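Local coordinates for protein prolyl 4-hydroxylase (Phytophthora capsici LT1534, PDB 6IUQ) that probably hydroxylates proline residues at C4 as an iron(II)- and 2-oxoglutarate-dependent dioxygenase built on a double-stranded beta-helix core, at residues S50-E55 and P108-L113. Residues are numbered along the deposited sequence; the frame is centred on the assembly and turned at random.
Sequences SALLEE and PELDAL
The amino-terminal end of helix 108-115 is held by a carboxylate from helix 46-61: Glu55 presents both oxygens to the first-turn amides of Glu109 and Leu110. Glu109 N reaches OE2 of Glu55 on its syn lone pair at 3.0 Å, with a nearly straight N-H angle of 165°. Leu110 N meets OE1 of the same group at 2.8 Å, also syn but 18° out of the carboxylate plane. An extended chain beyond CG carries the carboxylate to the neighbouring helix, where it sits between CD of Pro108 and CB of Glu109, one on each face. The positive end of the helix dipole would probably stabilise its charge, and OE2 also shares a hydrogen bond with Tyr9 OH. Both helices pack beside the main antiparallel sheet of the double-stranded beta-helix fold, where Leu110 and Leu113 also touch Leu227 of strand 224-232. Between the two helices, Leu52 pushes its CD2 against Leu110 CD2 (3.7 Å) and over the Glu109 carbonyl, while its CD1 lies 4.1 Å from CD2 of Leu113. Ala51 CB rests 4.3 Å from Glu109 CG; beyond it the Glu109 chain bends at chi2 (-53°), turning its carboxylate away from residues 50-55 to a salt bridge with Arg15.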
# COMPACT_ATOMS: atom_id res chain seq x y z
N SER A 50 16.69 -3.97 12.07
CA SER A 50 17.51 -5.18 11.89
C SER A 50 16.99 -6.37 12.68
O SER A 50 16.96 -7.50 12.19
CB SER A 50 18.97 -4.92 12.30
OG SER A 50 19.61 -4.06 11.38
N ALA A 51 16.62 -6.11 13.93
CA ALA A 51 16.03 -7.13 14.80
C ALA A 51 14.78 -7.77 14.18
O ALA A 51 14.63 -8.99 14.20
CB ALA A 51 15.70 -6.53 16.14
N LEU A 52 13.89 -6.96 13.62
CA LEU A 52 12.65 -7.45 13.02
C LEU A 52 12.99 -8.32 11.79
O LEU A 52 12.39 -9.38 11.60
CB LEU A 52 11.73 -6.29 12.63
CG LEU A 52 11.10 -5.49 13.79
CD1 LEU A 52 10.52 -4.16 13.32
CD2 LEU A 52 10.05 -6.30 14.49
N LEU A 53 13.96 -7.86 11.00
CA LEU A 53 14.42 -8.60 9.81
C LEU A 53 15.01 -9.96 10.20
O LEU A 53 14.71 -10.97 9.56
CB LEU A 53 15.47 -7.78 9.01
CG LEU A 53 16.16 -8.44 7.80
CD1 LEU A 53 15.15 -8.93 6.76
CD2 LEU A 53 17.20 -7.52 7.16
N GLU A 54 15.84 -9.99 11.24
CA GLU A 54 16.42 -11.25 11.71
C GLU A 54 15.32 -12.25 12.06
O GLU A 54 15.37 -13.41 11.63
CB GLU A 54 17.35 -11.02 12.91
CG GLU A 54 18.67 -10.34 12.53
CD GLU A 54 19.63 -10.14 13.71
OE1 GLU A 54 19.97 -11.15 14.38
OE2 GLU A 54 20.05 -8.97 13.96
N GLU A 55 14.31 -11.81 12.79
CA GLU A 55 13.20 -12.69 13.14
C GLU A 55 12.47 -13.18 11.90
O GLU A 55 12.04 -14.32 11.82
CB GLU A 55 12.24 -12.00 14.11
CG GLU A 55 12.87 -11.77 15.47
CD GLU A 55 11.89 -11.25 16.51
OE1 GLU A 55 10.72 -10.93 16.18
OE2 GLU A 55 12.32 -11.15 17.69
N PRO A 108 9.56 -12.49 19.38
CA PRO A 108 9.22 -11.44 20.35
C PRO A 108 9.13 -10.02 19.80
O PRO A 108 8.22 -9.26 20.20
CB PRO A 108 10.36 -11.54 21.38
CG PRO A 108 10.81 -12.95 21.31
CD PRO A 108 10.71 -13.31 19.83
N GLU A 109 10.05 -9.62 18.92
CA GLU A 109 9.98 -8.28 18.37
C GLU A 109 8.81 -8.16 17.40
O GLU A 109 8.16 -7.12 17.32
CB GLU A 109 11.30 -7.88 17.69
CG GLU A 109 12.50 -7.88 18.63
CD GLU A 109 12.27 -7.05 19.90
OE1 GLU A 109 11.65 -5.96 19.82
OE2 GLU A 109 12.69 -7.51 20.98
N LEU A 110 8.55 -9.21 16.63
CA LEU A 110 7.40 -9.18 15.73
C LEU A 110 6.11 -9.24 16.53
O LEU A 110 5.13 -8.61 16.15
CB LEU A 110 7.47 -10.31 14.71
CG LEU A 110 8.52 -10.13 13.61
CD1 LEU A 110 8.67 -11.40 12.78
CD2 LEU A 110 8.17 -8.93 12.73
N ASP A 111 6.11 -9.96 17.65
CA ASP A 111 4.93 -10.05 18.50
C ASP A 111 4.64 -8.70 19.14
O ASP A 111 3.51 -8.24 19.14
CB ASP A 111 5.13 -11.13 19.57
CG ASP A 111 3.85 -11.44 20.35
OD1 ASP A 111 2.77 -10.88 20.01
OD2 ASP A 111 3.92 -12.25 21.30
N ALA A 112 5.67 -8.05 19.66
CA ALA A 112 5.54 -6.69 20.20
C ALA A 112 5.09 -5.69 19.13
O ALA A 112 4.35 -4.75 19.42
CB ALA A 112 6.85 -6.24 20.81
N LEU A 113 5.55 -5.88 17.90
CA LEU A 113 5.09 -4.98 16.84
C LEU A 113 3.62 -5.24 16.58
O LEU A 113 2.85 -4.32 16.38
CB LEU A 113 5.90 -5.13 15.55
CG LEU A 113 5.47 -4.13 14.46
CD1 LEU A 113 5.39 -2.70 15.01
CD2 LEU A 113 6.40 -4.17 13.26